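Beta-glucuronidase (uncultured Clostridium sp., PDB 6U7J) hydrolyses beta-glucuronides as a gut microbial glycoside hydrolase of family 2, probably releasing estrogens from their glucuronide conjugates. Local coordinates at residues D456-Y470 with W494-G508. Sequence-based numbering, arbitrary orientation.
Sequences DKISQFFDVVCINRY and WHEKYGKPVIVTEYG
Strand 465-468 runs parallel to strand 502-506, V465 opposite V502 and I467 opposite V504; the N-H and C=O of V465 and I467 bond P501, I503 and T505, from V465 N to P501 O (3.0 Å) through to T505 N on I467 O. A one-residue shift between I467 and N468 marks a beta bulge, after which R469 N bonds E506 O almost straight (176° at the hydrogen).

Apolar contacts hold helix 480-498 against strand 465-468 and the 3-10 turn before it. I467 CG2, set anti to its own carbonyl carbon, lies over the five-membered ring of W494, 3.6 Å from the centroid, while V465 CG1 meets W494 CE3. S459 CB makes a second CH-pi contact, over one face of Y498 but displaced toward the rim.

Among polar side chains, K497 NZ reaches D456 O and also V453 O, and K500 NZ meets F462 O at 2.8 Å. Beyond the bulge, T505 OG1 donates to N468 OD1 (2.6 Å).

The N468 amide stacks on the E506 carboxylate, planes 25° apart, and R338 salt-bridges E506 OE2; with Y470 OH a doubtful third at 2.4 Å from E506 OE1, these probably fix the carboxylate's orientation, consistent with the nucleophile position of family 2 TIM barrels.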
# COMPACT_ATOMS: atom_id res chain seq x y z
N ASP B 456 37.84 8.29 16.30
CA ASP B 456 38.41 7.46 15.25
C ASP B 456 39.93 7.40 15.39
O ASP B 456 40.57 8.37 15.78
CB ASP B 456 38.07 8.00 13.86
CG ASP B 456 38.76 7.20 12.76
OD1 ASP B 456 38.65 5.95 12.80
OD2 ASP B 456 39.42 7.78 11.88
N LYS B 457 40.49 6.24 15.05
CA LYS B 457 41.92 6.06 15.17
C LYS B 457 42.57 5.46 13.93
O LYS B 457 43.75 5.09 13.99
CB LYS B 457 42.23 5.20 16.40
CG LYS B 457 42.01 5.97 17.71
CD LYS B 457 42.14 5.09 18.93
CE LYS B 457 41.72 5.85 20.16
NZ LYS B 457 40.30 6.30 20.07
N ILE B 458 41.87 5.38 12.79
CA ILE B 458 42.44 4.69 11.63
C ILE B 458 42.38 5.49 10.34
O ILE B 458 43.08 5.15 9.37
CB ILE B 458 41.75 3.32 11.42
CG1 ILE B 458 40.33 3.49 10.87
CG2 ILE B 458 41.76 2.50 12.70
CD1 ILE B 458 39.74 2.17 10.31
N SER B 459 41.58 6.56 10.28
CA SER B 459 41.40 7.21 8.98
C SER B 459 42.66 7.91 8.49
O SER B 459 42.76 8.20 7.29
CB SER B 459 40.25 8.22 9.03
OG SER B 459 39.00 7.55 8.98
N GLN B 460 43.64 8.17 9.37
CA GLN B 460 44.91 8.72 8.91
C GLN B 460 45.59 7.83 7.88
O GLN B 460 46.41 8.32 7.10
CB GLN B 460 45.85 8.97 10.09
CG GLN B 460 46.30 7.70 10.81
CD GLN B 460 45.32 7.27 11.88
OE1 GLN B 460 44.20 7.78 11.95
NE2 GLN B 460 45.72 6.32 12.73
N PHE B 461 45.26 6.53 7.84
CA PHE B 461 45.89 5.62 6.88
C PHE B 461 45.27 5.69 5.49
O PHE B 461 45.82 5.09 4.56
CB PHE B 461 45.81 4.17 7.39
CG PHE B 461 46.43 3.97 8.76
CD1 PHE B 461 47.71 4.40 9.03
CD2 PHE B 461 45.71 3.36 9.77
CE1 PHE B 461 48.27 4.22 10.29
CE2 PHE B 461 46.27 3.17 11.03
CZ PHE B 461 47.55 3.61 11.29
N PHE B 462 44.15 6.39 5.32
CA PHE B 462 43.41 6.38 4.06
C PHE B 462 43.79 7.57 3.20
O PHE B 462 44.31 8.57 3.69
CB PHE B 462 41.89 6.39 4.31
CG PHE B 462 41.40 5.24 5.14
CD1 PHE B 462 42.05 4.01 5.13
CD2 PHE B 462 40.26 5.39 5.92
CE1 PHE B 462 41.58 2.95 5.90
CE2 PHE B 462 39.79 4.33 6.69
CZ PHE B 462 40.45 3.11 6.68
N ASP B 463 43.51 7.46 1.91
CA ASP B 463 43.67 8.57 0.98
C ASP B 463 42.41 9.42 0.88
O ASP B 463 42.50 10.62 0.57
CB ASP B 463 44.06 8.03 -0.39
CG ASP B 463 45.29 7.12 -0.32
OD1 ASP B 463 46.35 7.61 0.14
OD2 ASP B 463 45.21 5.93 -0.69
N VAL B 464 41.24 8.83 1.13
CA VAL B 464 39.98 9.56 1.19
C VAL B 464 39.29 9.18 2.49
O VAL B 464 39.35 8.02 2.91
CB VAL B 464 39.08 9.24 -0.02
CG1 VAL B 464 37.69 9.88 0.13
CG2 VAL B 464 39.73 9.71 -1.31
N VAL B 465 38.66 10.16 3.14
CA VAL B 465 37.86 9.89 4.33
C VAL B 465 36.41 9.71 3.92
O VAL B 465 35.84 10.57 3.21
CB VAL B 465 38.02 11.02 5.37
CG1 VAL B 465 37.02 10.83 6.52
CG2 VAL B 465 39.44 11.05 5.89
N CYS B 466 35.80 8.62 4.36
CA CYS B 466 34.45 8.23 3.99
C CYS B 466 33.63 8.09 5.27
O CYS B 466 34.02 7.32 6.16
CB CYS B 466 34.47 6.91 3.21
SG CYS B 466 35.11 7.06 1.53
N ILE B 467 32.53 8.83 5.38
CA ILE B 467 31.72 8.80 6.59
C ILE B 467 30.29 8.42 6.27
O ILE B 467 29.72 8.85 5.25
CB ILE B 467 31.78 10.15 7.36
CG1 ILE B 467 31.06 11.26 6.58
CG2 ILE B 467 33.23 10.53 7.63
CD1 ILE B 467 30.97 12.57 7.33
N ASN B 468 29.71 7.58 7.13
CA ASN B 468 28.32 7.18 7.07
C ASN B 468 27.57 7.98 8.14
O ASN B 468 27.83 7.82 9.33
CB ASN B 468 28.16 5.68 7.33
CG ASN B 468 28.71 4.82 6.19
OD1 ASN B 468 29.12 5.33 5.15
ND2 ASN B 468 28.71 3.50 6.39
N ARG B 469 26.65 8.83 7.70
CA ARG B 469 26.06 9.81 8.61
C ARG B 469 24.57 9.90 8.34
O ARG B 469 24.16 10.10 7.20
CB ARG B 469 26.72 11.19 8.43
CG ARG B 469 28.04 11.32 9.18
CD ARG B 469 27.82 11.11 10.65
NE ARG B 469 29.04 11.13 11.46
CZ ARG B 469 29.61 10.04 11.95
NH1 ARG B 469 29.10 8.83 11.69
NH2 ARG B 469 30.70 10.14 12.72
N TYR B 470 23.78 9.77 9.40
CA TYR B 470 22.33 9.69 9.29
C TYR B 470 21.68 10.72 10.21
O TYR B 470 20.80 10.43 11.02
CB TYR B 470 21.84 8.29 9.63
CG TYR B 470 22.26 7.24 8.64
CD1 TYR B 470 21.48 6.99 7.52
CD2 TYR B 470 23.41 6.49 8.83
CE1 TYR B 470 21.82 6.03 6.62
CE2 TYR B 470 23.77 5.49 7.91
CZ TYR B 470 22.97 5.28 6.81
OH TYR B 470 23.28 4.32 5.88
N TRP B 494 35.80 16.44 10.44
CA TRP B 494 36.53 15.37 9.76
C TRP B 494 37.63 15.93 8.87
O TRP B 494 38.72 15.34 8.76
CB TRP B 494 35.56 14.51 8.93
CG TRP B 494 34.72 13.53 9.72
CD1 TRP B 494 33.41 13.68 10.07
CD2 TRP B 494 35.13 12.26 10.25
NE1 TRP B 494 32.98 12.59 10.79
CE2 TRP B 494 34.02 11.71 10.91
CE3 TRP B 494 36.34 11.55 10.23
CZ2 TRP B 494 34.07 10.47 11.55
CZ3 TRP B 494 36.39 10.32 10.87
CH2 TRP B 494 35.26 9.79 11.52
N HIS B 495 37.37 17.05 8.21
CA HIS B 495 38.40 17.63 7.35
C HIS B 495 39.54 18.22 8.16
O HIS B 495 40.71 18.05 7.81
CB HIS B 495 37.79 18.71 6.46
CG HIS B 495 38.78 19.33 5.53
ND1 HIS B 495 39.51 18.59 4.62
CD2 HIS B 495 39.16 20.62 5.36
CE1 HIS B 495 40.30 19.40 3.93
NE2 HIS B 495 40.10 20.64 4.36
N GLU B 496 39.21 18.90 9.26
CA GLU B 496 40.26 19.50 10.07
C GLU B 496 41.14 18.43 10.70
O GLU B 496 42.36 18.60 10.80
CB GLU B 496 39.64 20.41 11.14
CG GLU B 496 39.35 21.82 10.63
CD GLU B 496 38.54 22.66 11.61
OE1 GLU B 496 38.05 22.10 12.62
OE2 GLU B 496 38.38 23.88 11.37
N LYS B 497 40.56 17.29 11.09
CA LYS B 497 41.32 16.28 11.82
C LYS B 497 42.30 15.53 10.92
O LYS B 497 43.39 15.17 11.37
CB LYS B 497 40.37 15.29 12.51
CG LYS B 497 41.09 14.12 13.16
CD LYS B 497 40.24 13.38 14.20
CE LYS B 497 41.13 12.42 14.99
NZ LYS B 497 40.38 11.26 15.53
N TYR B 498 41.94 15.30 9.65
CA TYR B 498 42.74 14.45 8.78
C TYR B 498 43.24 15.14 7.51
O TYR B 498 44.16 14.61 6.88
CB TYR B 498 41.96 13.19 8.36
CG TYR B 498 41.61 12.29 9.53
CD1 TYR B 498 42.56 11.48 10.11
CD2 TYR B 498 40.32 12.28 10.04
CE1 TYR B 498 42.25 10.67 11.18
CE2 TYR B 498 39.99 11.45 11.12
CZ TYR B 498 40.97 10.65 11.68
OH TYR B 498 40.66 9.84 12.74
N GLY B 499 42.65 16.26 7.11
CA GLY B 499 43.20 17.00 6.00
C GLY B 499 43.02 16.36 4.64
O GLY B 499 43.75 16.69 3.71
N LYS B 500 42.04 15.48 4.50
CA LYS B 500 41.79 14.75 3.26
C LYS B 500 40.43 15.10 2.68
O LYS B 500 39.55 15.61 3.40
CB LYS B 500 41.88 13.24 3.53
CG LYS B 500 43.30 12.75 3.86
CD LYS B 500 43.25 11.42 4.59
CE LYS B 500 44.53 11.16 5.39
NZ LYS B 500 45.67 10.92 4.47
N PRO B 501 40.21 14.86 1.39
CA PRO B 501 38.85 14.98 0.84
C PRO B 501 37.91 13.99 1.51
O PRO B 501 38.32 12.92 1.98
CB PRO B 501 39.03 14.66 -0.65
CG PRO B 501 40.49 14.72 -0.92
CD PRO B 501 41.19 14.42 0.38
N VAL B 502 36.62 14.36 1.54
CA VAL B 502 35.58 13.62 2.24
C VAL B 502 34.49 13.22 1.26
O VAL B 502 34.05 14.04 0.43
CB VAL B 502 34.98 14.44 3.40
CG1 VAL B 502 33.88 13.65 4.09
CG2 VAL B 502 36.06 14.83 4.40
N ILE B 503 34.06 11.97 1.35
CA ILE B 503 32.85 11.47 0.71
C ILE B 503 31.87 11.10 1.82
O ILE B 503 32.26 10.46 2.81
CB ILE B 503 33.14 10.25 -0.18
CG1 ILE B 503 34.15 10.58 -1.27
CG2 ILE B 503 31.86 9.71 -0.81
CD1 ILE B 503 34.57 9.36 -2.04
N VAL B 504 30.62 11.52 1.68
CA VAL B 504 29.55 11.03 2.54
C VAL B 504 29.05 9.76 1.87
O VAL B 504 28.30 9.81 0.88
CB VAL B 504 28.43 12.05 2.76
CG1 VAL B 504 27.35 11.47 3.69
CG2 VAL B 504 28.99 13.36 3.36
N THR B 505 29.51 8.61 2.35
CA THR B 505 29.26 7.36 1.65
C THR B 505 27.87 6.79 1.94
O THR B 505 27.44 5.89 1.21
CB THR B 505 30.34 6.32 2.01
OG1 THR B 505 30.71 6.45 3.39
CG2 THR B 505 31.60 6.51 1.13
N GLU B 506 27.17 7.32 2.94
CA GLU B 506 25.83 6.86 3.30
C GLU B 506 25.10 8.00 4.00
O GLU B 506 25.67 8.66 4.88
CB GLU B 506 25.85 5.63 4.23
CG GLU B 506 26.32 4.31 3.59
CD GLU B 506 26.20 3.11 4.54
OE1 GLU B 506 25.39 3.18 5.49
OE2 GLU B 506 26.91 2.10 4.34
N TYR B 507 23.83 8.20 3.63
CA TYR B 507 22.88 9.04 4.35
C TYR B 507 21.50 8.82 3.74
O TYR B 507 21.39 8.50 2.56
CB TYR B 507 23.29 10.52 4.27
CG TYR B 507 23.25 11.16 2.89
CD1 TYR B 507 24.12 10.76 1.88
CD2 TYR B 507 22.38 12.23 2.63
CE1 TYR B 507 24.09 11.38 0.63
CE2 TYR B 507 22.35 12.85 1.39
CZ TYR B 507 23.21 12.43 0.39
OH TYR B 507 23.17 13.05 -0.84
N GLY B 508 20.45 8.98 4.55
CA GLY B 508 19.12 8.73 4.03
C GLY B 508 18.13 8.39 5.14
O GLY B 508 18.39 8.64 6.31